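Local coordinates for protein ADP-ribosylglycohydrolase (Thermus thermophilus, PDB 2YZV) that is an all-helical, single-chain member of the ADP-ribosylglycohydrolase family that binds magnesium ions, at residues 17-22 against 53-58; 39-44 against 274-279; 13-18 against 284-289. One frame throughout, in Å; residues are numbered along the deposited sequence.

Interaction 1: residues 17-22 against 53-58; sequences GLAVGD and GFWTDD. With MG (magnesium ion), chain C.
D22 reaches from helix 4-26 into the turn that leads to helix 57-72, and its carboxylate meets the backbone and side chain of T56 together. With CG anti to the backbone N (chi1 -178°), the group extends straight off its helix to the loop. OD2 accepts from T56 N at 2.9 Å, the N-H coming from above the carboxylate plane, about 45° out of it. D22 OD1 lies 2.7 Å from T56 OG1, whose oxygen also binds the magnesium ion. T59, in the first turn of helix 57-72, is hydrogen-bonded through its hydroxyl to D22 OD2, so that this oxygen has two polar partners, T56 N and T59 OG1.

W55 turns its CB against the same carboxylate, with D22 OD2 3.3 Å from W55 CB, and D58 CB packs on that oxygen too. Beyond CB the indole leads away from D22 and runs past the methyl of A19, where A19 CB is 4.0 Å from W55 CD1. Its NE1 is spent on the carbonyl of H281.

D58 OD1 binds the magnesium ion at 1.9 Å and T56 OG1 at 2.1 Å, with D253 completing the protein ligands; D58 OD2 is hydrogen-bonded to T254. T56 is also the N-cap of helix 57-72, its OG1 taking a long, weak bond from D58 N. D22, itself buried, thus stands in the second shell, consistent with its fixing the threonine in the magnesium site at a helix N-terminus that belongs to the ADP-ribosylglycohydrolase fold.

Interaction 2: residues 39-44 against 274-279; sequences VREMKG and GRWLRA
A salt bridge between E41 and R275, with a tryptophan wedged beside it, ties the loop between helices 4-26 and 57-72 to the short helix 274-279, in a partly buried contact toward the outside of the fold. The arginine presents its guanidinium edge to the carboxylate. R275 NE gives a very short bond of 2.5 Å to E41 OE1, and R275 NH2 reaches E41 OE2 at 3.0 Å, nearly in the guanidinium plane and on the syn lone pair of that oxygen. The two bonds form a bidentate pair, although the planes are turned 39° from each other. E41 folds back at chi2 (-53°) to bring its acid there, while R275 runs extended from CG to NE.

E41 OE1 takes a second donor, W276 NE1 at 3.2 Å, from above the carboxylate plane. Further round the indole rim, R40 O lies in the ring plane, 3.3 Å from W276 CZ2. M42, at the centre of an inverse gamma turn, makes a Met-aromatic contact with this indole, its SD 5.5 Å from the centroid of the five-membered ring and oblique to it. M42 CG approaches W276 CD1 to 3.8 Å, and M42 CB rests against A279 CB. Around the E41-R275 pair, R243 bridges to E41 OE2 and E239 to R275 NH2, giving a charged network with helix 238-246. V20 and L24 of helix 4-26 pack on the indole.

Interaction 3: residues 13-18 against 284-289; sequences GAFLGL and EEMEAL
F15 and L16 of helix 4-26 meet M286 of helix 283-298 in a largely apolar contact. The phenyl ring puts its CE2 3.9 Å from M286 CG, and the sulfur passes obliquely by, M286 SD lying 5.1 Å from the ring centroid. This is a Met-aromatic contact, with the sulfur well off the ring normal; the carbonyl oxygen of M286 sits over one face of the same ring. On the same side of the ring plane, toward the CE1 corner, L289 CB approaches F15 CE1 obliquely at 4.0 Å, one turn further along the second helix. F15 CG stands anti to the backbone N (chi1 -159°), which sends the ring out across the gap between the helices.

The two short segments run roughly antiparallel, at 148°, with axes 9.3 Å apart at closest approach. They form a helix pair from the beginning and the end of the chain, brought together inside an all-helical fold. L16 fills the flank next to F15: its CD2 is 4.0 Å from M286 CB, and the same methyl reaches the aliphatic part of E287, 4.0 Å from its CG.

Further out, L63 of helix 57-72 lies against both M286 and L289, and L70 also touches L289. P136 and L139 of helix 135-141 pack on F15, while L269 and L280 lie against L16. L280 touches M286 as well, as does W55.

How the interactions relate
Helix 4-26 serves both interaction 1 and interaction 3, whose segments overlap at G17 and L18 and which are buried; interaction 2 lies further out and is only partly buried. Burial alone does not set their chemistry. Interaction 3 is largely apolar, interaction 1 is polar around a magnesium ion, and interaction 2 mixes a salt bridge with an indole and a methionine. The three also touch: the methyl CE of M286 comes 3.5 Å from A19 CB, linking interactions 1 and 3, and V20 CG1 packs on W276 CE3, linking 1 and 2. L277 CD2 meets L16 CB, putting helix 274-279 against helix 4-26, which helix 283-298, next in the chain, reaches through interaction 3.

Interaction 1: residues 17-22 against 53-58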
ATOM      1  N   GLY A  17      -2.870   7.598   4.801  1.00  8.54           N
ATOM      2  CA  GLY A  17      -3.928   7.050   3.968  1.00  9.08           C
ATOM      3  C   GLY A  17      -3.860   5.533   3.922  1.00  8.91           C
ATOM      4  O   GLY A  17      -4.887   4.852   3.859  1.00  8.40           O
ATOM      5  N   LEU A  18      -2.641   5.005   3.940  1.00  8.71           N
ATOM      6  CA  LEU A  18      -2.430   3.558   3.923  1.00  8.11           C
ATOM      7  C   LEU A  18      -3.125   2.940   5.138  1.00  7.43           C
ATOM      8  O   LEU A  18      -3.912   2.001   5.002  1.00  7.76           O
ATOM      9  CB  LEU A  18      -0.926   3.262   3.967  1.00  8.29           C
ATOM     10  CG  LEU A  18      -0.396   1.832   3.834  1.00  8.17           C
ATOM     11  CD1 LEU A  18       1.111   1.893   3.658  1.00  8.16           C
ATOM     12  CD2 LEU A  18      -0.755   0.989   5.052  1.00  7.94           C
ATOM     13  N   ALA A  19      -2.838   3.478   6.320  1.00  8.04           N
ATOM     14  CA  ALA A  19      -3.416   2.976   7.564  1.00  8.43           C
ATOM     15  C   ALA A  19      -4.924   3.198   7.650  1.00  7.82           C
ATOM     16  O   ALA A  19      -5.654   2.354   8.169  1.00  8.77           O
ATOM     17  CB  ALA A  19      -2.722   3.625   8.759  1.00  8.68           C
ATOM     18  N   VAL A  20      -5.385   4.343   7.164  1.00  8.74           N
ATOM     19  CA  VAL A  20      -6.809   4.643   7.168  1.00  8.53           C
ATOM     20  C   VAL A  20      -7.541   3.603   6.320  1.00  7.67           C
ATOM     21  O   VAL A  20      -8.572   3.071   6.728  1.00  8.03           O
ATOM     22  CB  VAL A  20      -7.074   6.065   6.614  1.00  8.97           C
ATOM     23  CG1 VAL A  20      -8.546   6.245   6.288  1.00  9.96           C
ATOM     24  CG2 VAL A  20      -6.638   7.107   7.644  1.00 11.37           C
ATOM     25  N   GLY A  21      -6.993   3.308   5.143  1.00  8.96           N
ATOM     26  CA  GLY A  21      -7.608   2.325   4.265  1.00  8.16           C
ATOM     27  C   GLY A  21      -7.605   0.925   4.850  1.00  9.87           C
ATOM     28  O   GLY A  21      -8.565   0.181   4.696  1.00 10.24           O
ATOM     29  N   ASP A  22      -6.508   0.567   5.512  1.00  9.06           N
ATOM     30  CA  ASP A  22      -6.371  -0.742   6.139  1.00  9.50           C
ATOM     31  C   ASP A  22      -7.431  -0.872   7.239  1.00  7.88           C
ATOM     32  O   ASP A  22      -8.173  -1.857   7.288  1.00  9.70           O
ATOM     33  CB  ASP A  22      -4.947  -0.869   6.712  1.00  9.30           C
ATOM     34  CG  ASP A  22      -4.665  -2.228   7.351  1.00 11.79           C
ATOM     35  OD1 ASP A  22      -5.499  -3.144   7.241  1.00 15.93           O
ATOM     36  OD2 ASP A  22      -3.586  -2.371   7.965  1.00 11.74           O
ATOM     37  N   GLY A  53     -10.575   2.331  14.150  1.00 12.34           N
ATOM     38  CA  GLY A  53      -9.289   2.924  13.838  1.00 11.29           C
ATOM     39  C   GLY A  53      -8.085   2.006  13.933  1.00 11.48           C
ATOM     40  O   GLY A  53      -6.967   2.434  13.658  1.00 12.22           O
ATOM     41  N   PHE A  54      -8.287   0.755  14.335  1.00 11.99           N
ATOM     42  CA  PHE A  54      -7.168  -0.175  14.418  1.00 11.66           C
ATOM     43  C   PHE A  54      -6.969  -0.841  13.065  1.00 13.38           C
ATOM     44  O   PHE A  54      -7.925  -1.112  12.344  1.00 13.57           O
ATOM     45  CB  PHE A  54      -7.406  -1.228  15.508  1.00 12.37           C
ATOM     46  CG  PHE A  54      -6.868  -0.833  16.854  1.00 12.25           C
ATOM     47  CD1 PHE A  54      -7.304   0.330  17.484  1.00 13.84           C
ATOM     48  CD2 PHE A  54      -5.911  -1.620  17.488  1.00 15.17           C
ATOM     49  CE1 PHE A  54      -6.795   0.704  18.730  1.00 16.95           C
ATOM     50  CE2 PHE A  54      -5.397  -1.254  18.731  1.00 15.00           C
ATOM     51  CZ  PHE A  54      -5.840  -0.091  19.352  1.00 15.45           C
ATOM     52  N   TRP A  55      -5.712  -1.091  12.720  1.00 14.18           N
ATOM     53  CA  TRP A  55      -5.382  -1.692  11.440  1.00 13.73           C
ATOM     54  C   TRP A  55      -4.820  -3.110  11.556  1.00 14.40           C
ATOM     55  O   TRP A  55      -4.763  -3.680  12.649  1.00 16.71           O
ATOM     56  CB  TRP A  55      -4.412  -0.773  10.688  1.00 12.91           C
ATOM     57  CG  TRP A  55      -3.640   0.136  11.594  1.00 12.33           C
ATOM     58  CD1 TRP A  55      -3.930   1.439  11.903  1.00 13.72           C
ATOM     59  CD2 TRP A  55      -2.467  -0.201  12.341  1.00 12.00           C
ATOM     60  NE1 TRP A  55      -3.003   1.931  12.793  1.00 13.31           N
ATOM     61  CE2 TRP A  55      -2.095   0.945  13.078  1.00 13.39           C
ATOM     62  CE3 TRP A  55      -1.691  -1.363  12.457  1.00 12.16           C
ATOM     63  CZ2 TRP A  55      -0.978   0.964  13.925  1.00 12.93           C
ATOM     64  CZ3 TRP A  55      -0.581  -1.345  13.300  1.00 12.84           C
ATOM     65  CH2 TRP A  55      -0.237  -0.186  14.022  1.00 13.21           C
ATOM     66  N   THR A  56      -4.393  -3.671  10.428  1.00 13.97           N
ATOM     67  CA  THR A  56      -3.891  -5.044  10.394  1.00 15.15           C
ATOM     68  C   THR A  56      -2.408  -5.199  10.068  1.00 15.75           C
ATOM     69  O   THR A  56      -1.604  -4.301  10.317  1.00 13.32           O
ATOM     70  CB  THR A  56      -4.689  -5.863   9.372  1.00 14.87           C
ATOM     71  OG1 THR A  56      -4.326  -5.452   8.046  1.00 15.29           O
ATOM     72  CG2 THR A  56      -6.184  -5.629   9.563  1.00 18.83           C
ATOM     73  N   ASP A  57      -2.052  -6.354   9.505  1.00 17.59           N
ATOM     74  CA  ASP A  57      -0.666  -6.627   9.146  1.00 19.36           C
ATOM     75  C   ASP A  57      -0.164  -5.720   8.029  1.00 18.23           C
ATOM     76  O   ASP A  57       1.045  -5.541   7.868  1.00 17.21           O
ATOM     77  CB  ASP A  57      -0.492  -8.102   8.750  1.00 24.77           C
ATOM     78  CG  ASP A  57      -1.360  -8.506   7.575  1.00 29.16           C
ATOM     79  OD1 ASP A  57      -1.136  -7.999   6.456  1.00 33.41           O
ATOM     80  OD2 ASP A  57      -2.268  -9.341   7.770  1.00 34.91           O
ATOM     81  N   ASP A  58      -1.085  -5.145   7.261  1.00 17.49           N
ATOM     82  CA  ASP A  58      -0.709  -4.245   6.175  1.00 17.86           C
ATOM     83  C   ASP A  58       0.074  -3.080   6.765  1.00 16.81           C
ATOM     84  O   ASP A  58       1.219  -2.817   6.387  1.00 16.97           O
ATOM     85  CB  ASP A  58      -1.952  -3.685   5.473  1.00 18.70           C
ATOM     86  CG  ASP A  58      -2.801  -4.760   4.832  1.00 21.27           C
ATOM     87  OD1 ASP A  58      -3.201  -5.709   5.535  1.00 22.70           O
ATOM     88  OD2 ASP A  58      -3.080  -4.648   3.621  1.00 20.05           O
TER
HETATM   89 MG    MG C 502      -4.376  -6.915   6.485  1.00 30.04          MG

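Interaction 2: residues 39-44 against 274-279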
ATOM      1  N   VAL A  39     -20.221   0.660   3.984  1.00 17.97           N
ATOM      2  CA  VAL A  39     -19.311   1.051   5.047  1.00 18.85           C
ATOM      3  C   VAL A  39     -18.938   2.501   4.764  1.00 18.56           C
ATOM      4  O   VAL A  39     -18.522   2.830   3.649  1.00 18.38           O
ATOM      5  CB  VAL A  39     -18.032   0.196   5.026  1.00 21.05           C
ATOM      6  CG1 VAL A  39     -17.054   0.693   6.079  1.00 20.84           C
ATOM      7  CG2 VAL A  39     -18.381  -1.257   5.265  1.00 21.80           C
ATOM      8  N   ARG A  40     -19.087   3.363   5.767  1.00 18.42           N
ATOM      9  CA  ARG A  40     -18.782   4.781   5.602  1.00 20.07           C
ATOM     10  C   ARG A  40     -17.934   5.379   6.720  1.00 20.10           C
ATOM     11  O   ARG A  40     -17.293   6.413   6.530  1.00 20.32           O
ATOM     12  CB  ARG A  40     -20.085   5.583   5.498  1.00 22.03           C
ATOM     13  CG  ARG A  40     -21.012   5.143   4.379  1.00 25.08           C
ATOM     14  CD  ARG A  40     -22.367   5.833   4.477  1.00 29.67           C
ATOM     15  NE  ARG A  40     -22.277   7.285   4.334  1.00 33.42           N
ATOM     16  CZ  ARG A  40     -21.911   7.911   3.219  1.00 34.68           C
ATOM     17  NH1 ARG A  40     -21.595   7.217   2.133  1.00 35.74           N
ATOM     18  NH2 ARG A  40     -21.873   9.237   3.188  1.00 35.55           N
ATOM     19  N   GLU A  41     -17.927   4.745   7.886  1.00 18.81           N
ATOM     20  CA  GLU A  41     -17.170   5.283   9.009  1.00 19.93           C
ATOM     21  C   GLU A  41     -16.297   4.258   9.726  1.00 19.11           C
ATOM     22  O   GLU A  41     -16.392   3.058   9.466  1.00 17.82           O
ATOM     23  CB  GLU A  41     -18.129   5.920  10.020  1.00 23.57           C
ATOM     24  CG  GLU A  41     -19.060   6.987   9.449  1.00 25.95           C
ATOM     25  CD  GLU A  41     -18.326   8.072   8.684  1.00 27.95           C
ATOM     26  OE1 GLU A  41     -17.191   8.415   9.073  1.00 28.72           O
ATOM     27  OE2 GLU A  41     -18.888   8.595   7.699  1.00 28.80           O
ATOM     28  N   MET A  42     -15.445   4.751  10.627  1.00 18.33           N
ATOM     29  CA  MET A  42     -14.544   3.913  11.421  1.00 18.94           C
ATOM     30  C   MET A  42     -15.302   3.292  12.589  1.00 20.23           C
ATOM     31  O   MET A  42     -15.354   3.856  13.681  1.00 23.25           O
ATOM     32  CB  MET A  42     -13.388   4.748  11.981  1.00 20.13           C
ATOM     33  CG  MET A  42     -12.342   5.141  10.968  1.00 19.96           C
ATOM     34  SD  MET A  42     -11.233   3.778  10.533  1.00 17.49           S
ATOM     35  CE  MET A  42     -10.121   4.660   9.412  1.00 16.43           C
ATOM     36  N   LYS A  43     -15.881   2.122  12.361  1.00 20.67           N
ATOM     37  CA  LYS A  43     -16.645   1.450  13.401  1.00 21.74           C
ATOM     38  C   LYS A  43     -15.902   0.271  14.011  1.00 20.85           C
ATOM     39  O   LYS A  43     -16.299  -0.253  15.052  1.00 22.51           O
ATOM     40  CB  LYS A  43     -17.977   0.968  12.819  1.00 22.81           C
ATOM     41  CG  LYS A  43     -18.927   2.082  12.397  1.00 27.35           C
ATOM     42  CD  LYS A  43     -19.786   2.575  13.559  1.00 31.30           C
ATOM     43  CE  LYS A  43     -18.963   3.225  14.662  1.00 33.36           C
ATOM     44  NZ  LYS A  43     -19.811   3.657  15.808  1.00 34.77           N
ATOM     45  N   GLY A  44     -14.810  -0.135  13.373  1.00 20.01           N
ATOM     46  CA  GLY A  44     -14.072  -1.279  13.867  1.00 18.28           C
ATOM     47  C   GLY A  44     -14.855  -2.511  13.457  1.00 18.06           C
ATOM     48  O   GLY A  44     -15.735  -2.429  12.598  1.00 19.27           O
ATOM     49  N   GLY A 274     -11.198  14.218   8.729  1.00 16.19           N
ATOM     50  CA  GLY A 274     -10.606  14.389  10.041  1.00 16.64           C
ATOM     51  C   GLY A 274     -11.013  13.336  11.053  1.00 16.68           C
ATOM     52  O   GLY A 274     -10.187  12.891  11.854  1.00 16.19           O
ATOM     53  N   ARG A 275     -12.280  12.931  11.028  1.00 16.63           N
ATOM     54  CA  ARG A 275     -12.758  11.932  11.972  1.00 17.47           C
ATOM     55  C   ARG A 275     -12.064  10.586  11.779  1.00 17.01           C
ATOM     56  O   ARG A 275     -11.896   9.834  12.737  1.00 17.87           O
ATOM     57  CB  ARG A 275     -14.280  11.774  11.866  1.00 18.71           C
ATOM     58  CG  ARG A 275     -14.789  11.357  10.506  1.00 20.10           C
ATOM     59  CD  ARG A 275     -16.308  11.349  10.483  1.00 22.16           C
ATOM     60  NE  ARG A 275     -16.834  10.875   9.207  1.00 22.51           N
ATOM     61  CZ  ARG A 275     -16.734  11.534   8.057  1.00 25.27           C
ATOM     62  NH1 ARG A 275     -16.126  12.712   8.009  1.00 25.96           N
ATOM     63  NH2 ARG A 275     -17.236  11.007   6.949  1.00 26.50           N
ATOM     64  N   TRP A 276     -11.670  10.277  10.545  1.00 15.63           N
ATOM     65  CA  TRP A 276     -10.971   9.021  10.280  1.00 14.76           C
ATOM     66  C   TRP A 276      -9.572   9.092  10.884  1.00 16.07           C
ATOM     67  O   TRP A 276      -9.107   8.143  11.519  1.00 16.81           O
ATOM     68  CB  TRP A 276     -10.872   8.753   8.769  1.00 14.47           C
ATOM     69  CG  TRP A 276     -12.175   8.338   8.130  1.00 13.74           C
ATOM     70  CD1 TRP A 276     -13.365   8.100   8.766  1.00 14.58           C
ATOM     71  CD2 TRP A 276     -12.413   8.093   6.735  1.00 11.86           C
ATOM     72  NE1 TRP A 276     -14.323   7.724   7.857  1.00 14.21           N
ATOM     73  CE2 TRP A 276     -13.769   7.711   6.603  1.00 13.16           C
ATOM     74  CE3 TRP A 276     -11.614   8.160   5.585  1.00 11.97           C
ATOM     75  CZ2 TRP A 276     -14.344   7.396   5.363  1.00 13.41           C
ATOM     76  CZ3 TRP A 276     -12.187   7.845   4.350  1.00 10.87           C
ATOM     77  CH2 TRP A 276     -13.539   7.467   4.252  1.00 12.67           C
ATOM     78  N   LEU A 277      -8.905  10.225  10.689  1.00 16.22           N
ATOM     79  CA  LEU A 277      -7.564  10.420  11.226  1.00 15.62           C
ATOM     80  C   LEU A 277      -7.567  10.471  12.756  1.00 16.34           C
ATOM     81  O   LEU A 277      -6.702   9.884  13.401  1.00 15.69           O
ATOM     82  CB  LEU A 277      -6.951  11.709  10.664  1.00 16.37           C
ATOM     83  CG  LEU A 277      -6.646  11.723   9.162  1.00 16.37           C
ATOM     84  CD1 LEU A 277      -6.237  13.126   8.729  1.00 17.09           C
ATOM     85  CD2 LEU A 277      -5.539  10.727   8.853  1.00 17.43           C
ATOM     86  N   ARG A 278      -8.539  11.165  13.338  1.00 16.82           N
ATOM     87  CA  ARG A 278      -8.603  11.265  14.792  1.00 18.30           C
ATOM     88  C   ARG A 278      -8.837   9.924  15.472  1.00 17.32           C
ATOM     89  O   ARG A 278      -8.436   9.727  16.619  1.00 19.15           O
ATOM     90  CB  ARG A 278      -9.697  12.252  15.217  1.00 19.35           C
ATOM     91  CG  ARG A 278      -9.305  13.714  15.047  1.00 21.49           C
ATOM     92  CD  ARG A 278     -10.330  14.639  15.688  1.00 22.32           C
ATOM     93  NE  ARG A 278     -11.557  14.744  14.906  1.00 25.16           N
ATOM     94  CZ  ARG A 278     -11.663  15.432  13.773  1.00 25.32           C
ATOM     95  NH1 ARG A 278     -10.612  16.080  13.288  1.00 27.65           N
ATOM     96  NH2 ARG A 278     -12.820  15.475  13.127  1.00 26.30           N
ATOM     97  N   ALA A 279      -9.475   8.999  14.761  1.00 16.99           N
ATOM     98  CA  ALA A 279      -9.769   7.677  15.308  1.00 15.25           C
ATOM     99  C   ALA A 279      -8.650   6.671  15.045  1.00 14.27           C
ATOM    100  O   ALA A 279      -8.614   5.603  15.650  1.00 16.08           O
ATOM    101  CB  ALA A 279     -11.075   7.157  14.713  1.00 16.65           C
TER

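Interaction 3: residues 13-18 against 284-289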
ATOM      1  N   GLY A  13      -0.051  12.253   3.701  1.00 12.24           N
ATOM      2  CA  GLY A  13      -1.284  11.681   3.191  1.00 11.87           C
ATOM      3  C   GLY A  13      -1.121  10.257   2.692  1.00 11.20           C
ATOM      4  O   GLY A  13      -1.982   9.409   2.921  1.00 11.18           O
ATOM      5  N   ALA A  14      -0.021   9.986   1.999  1.00 11.36           N
ATOM      6  CA  ALA A  14       0.210   8.641   1.482  1.00 10.50           C
ATOM      7  C   ALA A  14       0.407   7.625   2.610  1.00 11.16           C
ATOM      8  O   ALA A  14      -0.110   6.511   2.542  1.00 11.49           O
ATOM      9  CB  ALA A  14       1.424   8.639   0.547  1.00 12.15           C
ATOM     10  N   PHE A  15       1.150   8.009   3.647  1.00  9.56           N
ATOM     11  CA  PHE A  15       1.416   7.109   4.769  1.00  9.35           C
ATOM     12  C   PHE A  15       0.174   6.908   5.633  1.00 10.77           C
ATOM     13  O   PHE A  15      -0.227   5.771   5.908  1.00  9.74           O
ATOM     14  CB  PHE A  15       2.577   7.663   5.610  1.00 10.94           C
ATOM     15  CG  PHE A  15       3.268   6.632   6.463  1.00 15.15           C
ATOM     16  CD1 PHE A  15       4.659   6.583   6.518  1.00 18.10           C
ATOM     17  CD2 PHE A  15       2.539   5.714   7.214  1.00 19.62           C
ATOM     18  CE1 PHE A  15       5.315   5.638   7.307  1.00 20.24           C
ATOM     19  CE2 PHE A  15       3.184   4.762   8.008  1.00 20.31           C
ATOM     20  CZ  PHE A  15       4.578   4.725   8.053  1.00 18.55           C
ATOM     21  N   LEU A  16      -0.442   8.002   6.063  1.00  9.90           N
ATOM     22  CA  LEU A  16      -1.645   7.900   6.883  1.00  9.21           C
ATOM     23  C   LEU A  16      -2.800   7.288   6.093  1.00  8.75           C
ATOM     24  O   LEU A  16      -3.606   6.537   6.641  1.00  9.25           O
ATOM     25  CB  LEU A  16      -2.051   9.278   7.420  1.00 11.12           C
ATOM     26  CG  LEU A  16      -1.352   9.806   8.680  1.00 16.33           C
ATOM     27  CD1 LEU A  16      -1.784   8.981   9.871  1.00 17.88           C
ATOM     28  CD2 LEU A  16       0.159   9.767   8.520  1.00 15.10           C
ATOM     29  N   GLY A  17      -2.870   7.598   4.801  1.00  8.54           N
ATOM     30  CA  GLY A  17      -3.928   7.050   3.968  1.00  9.08           C
ATOM     31  C   GLY A  17      -3.860   5.533   3.922  1.00  8.91           C
ATOM     32  O   GLY A  17      -4.887   4.852   3.859  1.00  8.40           O
ATOM     33  N   LEU A  18      -2.641   5.005   3.940  1.00  8.71           N
ATOM     34  CA  LEU A  18      -2.430   3.558   3.923  1.00  8.11           C
ATOM     35  C   LEU A  18      -3.125   2.940   5.138  1.00  7.43           C
ATOM     36  O   LEU A  18      -3.912   2.001   5.002  1.00  7.76           O
ATOM     37  CB  LEU A  18      -0.926   3.262   3.967  1.00  8.29           C
ATOM     38  CG  LEU A  18      -0.396   1.832   3.834  1.00  8.17           C
ATOM     39  CD1 LEU A  18       1.111   1.893   3.658  1.00  8.16           C
ATOM     40  CD2 LEU A  18      -0.755   0.989   5.052  1.00  7.94           C
ATOM     41  N   GLU A 284      -0.200   9.833  15.419  1.00 12.79           N
ATOM     42  CA  GLU A 284       0.968  10.684  15.634  1.00 13.78           C
ATOM     43  C   GLU A 284       2.300  10.016  15.317  1.00 13.66           C
ATOM     44  O   GLU A 284       3.203  10.654  14.773  1.00 14.25           O
ATOM     45  CB  GLU A 284       0.990  11.204  17.076  1.00 14.60           C
ATOM     46  CG  GLU A 284      -0.114  12.197  17.429  1.00 17.77           C
ATOM     47  CD  GLU A 284      -1.480  11.548  17.574  1.00 19.37           C
ATOM     48  OE1 GLU A 284      -1.545  10.320  17.790  1.00 21.54           O
ATOM     49  OE2 GLU A 284      -2.492  12.277  17.491  1.00 22.06           O
ATOM     50  N   GLU A 285       2.438   8.741  15.659  1.00 13.36           N
ATOM     51  CA  GLU A 285       3.681   8.036  15.378  1.00 15.20           C
ATOM     52  C   GLU A 285       3.889   7.929  13.872  1.00 13.71           C
ATOM     53  O   GLU A 285       5.012   8.049  13.379  1.00 15.74           O
ATOM     54  CB  GLU A 285       3.669   6.640  16.011  1.00 16.76           C
ATOM     55  CG  GLU A 285       3.817   6.642  17.528  1.00 21.00           C
ATOM     56  CD  GLU A 285       2.510   6.871  18.270  1.00 22.93           C
ATOM     57  OE1 GLU A 285       1.536   7.355  17.655  1.00 22.55           O
ATOM     58  OE2 GLU A 285       2.459   6.570  19.482  1.00 26.03           O
ATOM     59  N   MET A 286       2.803   7.711  13.137  1.00 13.74           N
ATOM     60  CA  MET A 286       2.910   7.607  11.689  1.00 12.90           C
ATOM     61  C   MET A 286       3.241   8.950  11.054  1.00 13.18           C
ATOM     62  O   MET A 286       4.001   9.015  10.089  1.00 13.85           O
ATOM     63  CB  MET A 286       1.621   7.034  11.101  1.00 13.94           C
ATOM     64  CG  MET A 286       1.432   5.574  11.452  1.00 16.13           C
ATOM     65  SD  MET A 286       0.103   4.805  10.515  1.00 17.03           S
ATOM     66  CE  MET A 286      -1.269   5.029  11.636  1.00 20.44           C
ATOM     67  N   GLU A 287       2.680  10.026  11.598  1.00 13.88           N
ATOM     68  CA  GLU A 287       2.948  11.360  11.073  1.00 14.28           C
ATOM     69  C   GLU A 287       4.432  11.667  11.238  1.00 14.83           C
ATOM     70  O   GLU A 287       5.068  12.215  10.338  1.00 13.76           O
ATOM     71  CB  GLU A 287       2.109  12.400  11.819  1.00 15.36           C
ATOM     72  CG  GLU A 287       0.622  12.299  11.532  1.00 17.20           C
ATOM     73  CD  GLU A 287      -0.201  13.241  12.386  1.00 20.45           C
ATOM     74  OE1 GLU A 287      -0.189  13.078  13.625  1.00 20.53           O
ATOM     75  OE2 GLU A 287      -0.861  14.139  11.820  1.00 20.34           O
ATOM     76  N   ALA A 288       4.975  11.300  12.394  1.00 14.81           N
ATOM     77  CA  ALA A 288       6.389  11.519  12.681  1.00 15.74           C
ATOM     78  C   ALA A 288       7.256  10.720  11.711  1.00 15.25           C
ATOM     79  O   ALA A 288       8.239  11.238  11.180  1.00 15.57           O
ATOM     80  CB  ALA A 288       6.697  11.115  14.114  1.00 16.76           C
ATOM     81  N   LEU A 289       6.888   9.462  11.476  1.00 14.38           N
ATOM     82  CA  LEU A 289       7.647   8.619  10.556  1.00 14.23           C
ATOM     83  C   LEU A 289       7.600   9.165   9.132  1.00 14.46           C
ATOM     84  O   LEU A 289       8.625   9.222   8.450  1.00 14.59           O
ATOM     85  CB  LEU A 289       7.105   7.181  10.562  1.00 14.95           C
ATOM     86  CG  LEU A 289       7.362   6.320  11.801  1.00 15.38           C
ATOM     87  CD1 LEU A 289       6.555   5.030  11.711  1.00 17.43           C
ATOM     88  CD2 LEU A 289       8.851   6.015  11.913  1.00 17.56           C
TER